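Local structure of dimethyl-sulfide monooxygenase (Hyphomicrobium sulfonivorans, 6AK1) at residues Y299-Y312 with D357-P369. The protein oxidises dimethyl sulfide to methanethiol and formaldehyde with NADH and O2, as the large, FMN-dependent subunit of a two-component flavin monooxygenase. Numbering follows the deposited sequence.
Sequences YLSYANPEGMLALY and DVIRERCIGGLGP
Met308 sends CG away from its backbone N (chi1 -172°) and then bends twice, which curls CE back over the end of helix 355-362. Met308 CE lies 3.5 Å from Arg362 O. Tyr312 swings CG well away from its carbonyl carbon (chi1 -87°), and this carries OH to the turn after the same helix. Tyr312 OH donates to Gly366 O at 3.0 Å, the one hydrogen bond between the two segments. The carbonyl meets the ring at its edge, but the donor stands 38° out of the carbonyl plane. CD2 of Leu367 and CD1 of Ile359 also touch this ring, at CZ and CE2. Arg362 folds back over the type II' turn from Gly365 to Gly368. Its NH2 makes weak bonds to the carbonyls of Gly366 and Gly368, and Arg362 CB lies 3.3 Å from Tyr312 OH.

Segments 305-312 and 357-362 cross nearly at right angles, with their axes 8.8 Å apart. Cys363 meets the linker between helices 289-300 and 305-316. Cys363 CB presses on Ala303 CB at 3.5 Å, a tight contact, and SG sits 3.5 Å from Pro305 CA. CG2 of Ile359 packs on CD2 of Leu309. Leu300 fills the other flank: CD2 rests on CD1 of Ile364, and CB lies over one face of the Arg360 guanidinium, 3.7 Å from NH2.

The contact brings together the end of helix 289-300, the start of helix 305-316 and the last part of helix 355-362. It lies within the excursion linking strands 276-284 and 370-372 of the TIM barrel, away from the predicted FMN site. Ile364 also touches Thr282 of the first strand. Most of the grip is apolar. The weak Arg362 bond gives the carbonyl of the buried Gly366 a second donor besides Tyr312, which probably helps hold the turn.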
loop_
_atom_site.group_PDB
_atom_site.type_symbol
_atom_site.label_atom_id
_atom_site.label_comp_id
_atom_site.label_asym_id
_atom_site.label_seq_id
_atom_site.Cartn_x
_atom_site.Cartn_y
_atom_site.Cartn_z
ATOM N N TYR A 299 -18.606 18.507 -3.883
ATOM C CA TYR A 299 -17.676 18.016 -2.875
ATOM C C TYR A 299 -16.869 19.155 -2.271
ATOM O O TYR A 299 -16.757 19.269 -1.041
ATOM C CB TYR A 299 -16.757 16.956 -3.486
ATOM C CG TYR A 299 -17.502 15.704 -3.913
ATOM C CD1 TYR A 299 -18.814 15.480 -3.512
ATOM C CD2 TYR A 299 -16.895 14.746 -4.708
ATOM C CE1 TYR A 299 -19.501 14.339 -3.906
ATOM C CE2 TYR A 299 -17.571 13.604 -5.098
ATOM C CZ TYR A 299 -18.868 13.403 -4.700
ATOM O OH TYR A 299 -19.540 12.264 -5.111
ATOM N N LEU A 300 -16.316 20.032 -3.122
ATOM C CA LEU A 300 -15.491 21.122 -2.612
ATOM C C LEU A 300 -16.261 22.038 -1.667
ATOM O O LEU A 300 -15.658 22.651 -0.782
ATOM C CB LEU A 300 -14.918 21.942 -3.756
ATOM C CG LEU A 300 -13.704 21.389 -4.486
ATOM C CD1 LEU A 300 -13.120 22.472 -5.408
ATOM C CD2 LEU A 300 -12.667 20.891 -3.499
ATOM N N SER A 301 -17.581 22.148 -1.817
ATOM C CA SER A 301 -18.310 23.011 -0.895
ATOM C C SER A 301 -18.276 22.484 0.534
ATOM O O SER A 301 -18.527 23.259 1.462
ATOM C CB SER A 301 -19.761 23.208 -1.355
ATOM O OG SER A 301 -20.533 22.028 -1.204
ATOM N N TYR A 302 -17.938 21.198 0.736
ATOM C CA TYR A 302 -17.746 20.632 2.069
ATOM C C TYR A 302 -16.299 20.674 2.539
ATOM O O TYR A 302 -16.001 20.153 3.624
ATOM C CB TYR A 302 -18.246 19.182 2.117
ATOM C CG TYR A 302 -19.751 19.095 2.030
ATOM C CD1 TYR A 302 -20.527 19.165 3.177
ATOM C CD2 TYR A 302 -20.390 18.985 0.802
ATOM C CE1 TYR A 302 -21.900 19.126 3.109
ATOM C CE2 TYR A 302 -21.768 18.934 0.718
ATOM C CZ TYR A 302 -22.516 19.006 1.879
ATOM O OH TYR A 302 -23.889 18.948 1.825
ATOM N N ALA A 303 -15.403 21.290 1.768
ATOM C CA ALA A 303 -13.979 21.223 2.074
ATOM C C ALA A 303 -13.684 21.829 3.442
ATOM O O ALA A 303 -14.324 22.798 3.861
ATOM C CB ALA A 303 -13.176 21.949 1.001
ATOM N N ASN A 304 -12.717 21.239 4.152
ATOM C CA ASN A 304 -12.178 21.814 5.387
ATOM C C ASN A 304 -10.715 22.148 5.127
ATOM O O ASN A 304 -9.839 21.275 5.255
ATOM C CB ASN A 304 -12.328 20.866 6.575
ATOM C CG ASN A 304 -11.991 21.548 7.910
ATOM O OD1 ASN A 304 -11.066 22.368 7.984
ATOM N ND2 ASN A 304 -12.738 21.219 8.960
ATOM N N PRO A 305 -10.407 23.398 4.746
ATOM C CA PRO A 305 -9.003 23.746 4.440
ATOM C C PRO A 305 -8.060 23.539 5.610
ATOM O O PRO A 305 -6.909 23.139 5.407
ATOM C CB PRO A 305 -9.088 25.227 4.034
ATOM C CG PRO A 305 -10.546 25.438 3.595
ATOM C CD PRO A 305 -11.344 24.516 4.486
ATOM N N GLU A 306 -8.513 23.787 6.838
ATOM C CA GLU A 306 -7.653 23.533 7.985
ATOM C C GLU A 306 -7.398 22.045 8.204
ATOM O O GLU A 306 -6.375 21.691 8.797
ATOM C CB GLU A 306 -8.241 24.189 9.235
ATOM C CG GLU A 306 -8.088 25.714 9.189
ATOM C CD GLU A 306 -7.835 26.336 10.553
ATOM O OE1 GLU A 306 -8.811 26.752 11.208
ATOM O OE2 GLU A 306 -6.664 26.402 10.975
ATOM N N GLY A 307 -8.283 21.168 7.721
ATOM C CA GLY A 307 -7.980 19.746 7.730
ATOM C C GLY A 307 -6.894 19.362 6.734
ATOM O O GLY A 307 -6.054 18.499 7.018
ATOM N N MET A 308 -6.898 19.982 5.550
ATOM C CA MET A 308 -5.845 19.687 4.584
ATOM C C MET A 308 -4.509 20.297 5.006
ATOM O O MET A 308 -3.446 19.774 4.651
ATOM C CB MET A 308 -6.250 20.178 3.193
ATOM C CG MET A 308 -5.306 19.748 2.076
ATOM S SD MET A 308 -4.913 17.965 2.045
ATOM C CE MET A 308 -6.538 17.245 1.789
ATOM N N LEU A 309 -4.540 21.395 5.769
ATOM C CA LEU A 309 -3.300 21.961 6.293
ATOM C C LEU A 309 -2.682 21.063 7.356
ATOM O O LEU A 309 -1.451 20.985 7.471
ATOM C CB LEU A 309 -3.558 23.360 6.852
ATOM C CG LEU A 309 -3.932 24.363 5.758
ATOM C CD1 LEU A 309 -4.268 25.730 6.354
ATOM C CD2 LEU A 309 -2.811 24.475 4.750
ATOM N N ALA A 310 -3.515 20.387 8.154
ATOM C CA ALA A 310 -2.977 19.408 9.086
ATOM C C ALA A 310 -2.276 18.287 8.337
ATOM O O ALA A 310 -1.181 17.865 8.724
ATOM C CB ALA A 310 -4.088 18.849 9.982
ATOM N N LEU A 311 -2.887 17.796 7.256
ATOM C CA LEU A 311 -2.283 16.701 6.501
ATOM C C LEU A 311 -1.005 17.157 5.821
ATOM O O LEU A 311 0.022 16.468 5.889
ATOM C CB LEU A 311 -3.273 16.147 5.468
ATOM C CG LEU A 311 -4.478 15.325 5.956
ATOM C CD1 LEU A 311 -5.447 15.061 4.814
ATOM C CD2 LEU A 311 -4.030 14.002 6.615
ATOM N N TYR A 312 -1.050 18.328 5.178
ATOM C CA TYR A 312 0.151 18.919 4.591
ATOM C C TYR A 312 1.269 19.033 5.616
ATOM O O TYR A 312 2.420 18.684 5.328
ATOM C CB TYR A 312 -0.177 20.292 4.000
ATOM C CG TYR A 312 -0.684 20.235 2.575
ATOM C CD1 TYR A 312 -1.353 19.109 2.095
ATOM C CD2 TYR A 312 -0.477 21.299 1.697
ATOM C CE1 TYR A 312 -1.817 19.051 0.775
ATOM C CE2 TYR A 312 -0.935 21.249 0.376
ATOM C CZ TYR A 312 -1.599 20.117 -0.073
ATOM O OH TYR A 312 -2.047 20.050 -1.370
ATOM N N ASP A 357 -6.776 29.975 -2.032
ATOM C CA ASP A 357 -7.583 29.383 -3.104
ATOM C C ASP A 357 -7.050 28.017 -3.513
ATOM O O ASP A 357 -7.828 27.107 -3.816
ATOM C CB ASP A 357 -7.620 30.299 -4.336
ATOM C CG ASP A 357 -8.407 31.580 -4.109
ATOM O OD1 ASP A 357 -9.320 31.595 -3.264
ATOM O OD2 ASP A 357 -8.107 32.582 -4.795
ATOM N N VAL A 358 -5.726 27.864 -3.559
ATOM C CA VAL A 358 -5.136 26.581 -3.927
ATOM C C VAL A 358 -5.442 25.523 -2.864
ATOM O O VAL A 358 -5.875 24.409 -3.183
ATOM C CB VAL A 358 -3.623 26.741 -4.162
ATOM C CG1 VAL A 358 -2.982 25.401 -4.481
ATOM C CG2 VAL A 358 -3.377 27.737 -5.294
ATOM N N ILE A 359 -5.226 25.858 -1.583
ATOM C CA ILE A 359 -5.443 24.891 -0.503
ATOM C C ILE A 359 -6.878 24.371 -0.522
ATOM O O ILE A 359 -7.124 23.178 -0.280
ATOM C CB ILE A 359 -5.096 25.513 0.866
ATOM C CG1 ILE A 359 -3.607 25.853 0.948
ATOM C CG2 ILE A 359 -5.505 24.571 2.008
ATOM C CD1 ILE A 359 -2.698 24.745 0.450
ATOM N N ARG A 360 -7.845 25.255 -0.805
ATOM C CA ARG A 360 -9.243 24.838 -0.871
ATOM C C ARG A 360 -9.460 23.801 -1.972
ATOM O O ARG A 360 -10.082 22.758 -1.734
ATOM C CB ARG A 360 -10.161 26.049 -1.078
ATOM C CG ARG A 360 -11.646 25.667 -1.147
ATOM C CD ARG A 360 -12.556 26.833 -1.505
ATOM N NE ARG A 360 -13.905 26.354 -1.818
ATOM C CZ ARG A 360 -14.326 26.042 -3.044
ATOM N NH1 ARG A 360 -13.508 26.176 -4.090
ATOM N NH2 ARG A 360 -15.568 25.595 -3.224
ATOM N N GLU A 361 -8.949 24.064 -3.183
ATOM C CA GLU A 361 -9.033 23.065 -4.250
ATOM C C GLU A 361 -8.337 21.771 -3.857
ATOM O O GLU A 361 -8.795 20.681 -4.219
ATOM C CB GLU A 361 -8.425 23.595 -5.552
ATOM C CG GLU A 361 -9.141 24.780 -6.163
ATOM C CD GLU A 361 -10.047 24.392 -7.323
ATOM O OE1 GLU A 361 -11.262 24.679 -7.235
ATOM O OE2 GLU A 361 -9.544 23.814 -8.320
ATOM N N ARG A 362 -7.214 21.867 -3.141
ATOM C CA ARG A 362 -6.458 20.674 -2.766
ATOM C C ARG A 362 -7.120 19.878 -1.642
ATOM O O ARG A 362 -6.663 18.769 -1.343
ATOM C CB ARG A 362 -5.021 21.058 -2.383
ATOM C CG ARG A 362 -4.224 21.779 -3.501
ATOM C CD ARG A 362 -4.373 21.099 -4.873
ATOM N NE ARG A 362 -4.068 19.677 -4.794
ATOM C CZ ARG A 362 -4.503 18.762 -5.652
ATOM N NH1 ARG A 362 -5.260 19.131 -6.672
ATOM N NH2 ARG A 362 -4.189 17.478 -5.477
ATOM N N CYS A 363 -8.197 20.386 -1.038
ATOM C CA CYS A 363 -8.955 19.578 -0.088
ATOM C C CYS A 363 -9.473 18.281 -0.695
ATOM O O CYS A 363 -9.921 17.411 0.054
ATOM C CB CYS A 363 -10.126 20.374 0.485
ATOM S SG CYS A 363 -9.622 21.580 1.724
ATOM N N ILE A 364 -9.446 18.144 -2.020
ATOM C CA ILE A 364 -9.639 16.868 -2.707
ATOM C C ILE A 364 -8.339 16.508 -3.410
ATOM O O ILE A 364 -7.823 17.297 -4.213
ATOM C CB ILE A 364 -10.778 16.931 -3.736
ATOM C CG1 ILE A 364 -12.127 17.121 -3.044
ATOM C CG2 ILE A 364 -10.766 15.669 -4.600
ATOM C CD1 ILE A 364 -13.261 17.293 -4.015
ATOM N N GLY A 365 -7.822 15.319 -3.131
ATOM C CA GLY A 365 -6.686 14.779 -3.853
ATOM C C GLY A 365 -5.398 14.755 -3.061
ATOM O O GLY A 365 -4.480 14.012 -3.422
ATOM N N GLY A 366 -5.306 15.540 -1.996
ATOM C CA GLY A 366 -4.110 15.580 -1.178
ATOM C C GLY A 366 -2.936 16.184 -1.918
ATOM O O GLY A 366 -2.944 17.372 -2.264
ATOM N N LEU A 367 -1.923 15.353 -2.166
ATOM C CA LEU A 367 -0.762 15.710 -2.968
ATOM C C LEU A 367 -0.723 14.937 -4.275
ATOM O O LEU A 367 0.303 14.945 -4.959
ATOM C CB LEU A 367 0.526 15.474 -2.174
ATOM C CG LEU A 367 0.768 16.409 -0.994
ATOM C CD1 LEU A 367 1.996 15.963 -0.185
ATOM C CD2 LEU A 367 0.934 17.819 -1.498
ATOM N N GLY A 368 -1.816 14.268 -4.637
ATOM C CA GLY A 368 -1.883 13.545 -5.881
ATOM C C GLY A 368 -2.786 14.234 -6.884
ATOM O O GLY A 368 -3.578 15.119 -6.545
ATOM N N PRO A 369 -2.692 13.819 -8.142
ATOM C CA PRO A 369 -3.524 14.430 -9.181
ATOM C C PRO A 369 -4.998 14.079 -9.016
ATOM O O PRO A 369 -5.368 13.031 -8.479
ATOM C CB PRO A 369 -2.949 13.854 -10.484
ATOM C CG PRO A 369 -2.278 12.566 -10.061
ATOM C CD PRO A 369 -1.806 12.764 -8.661
#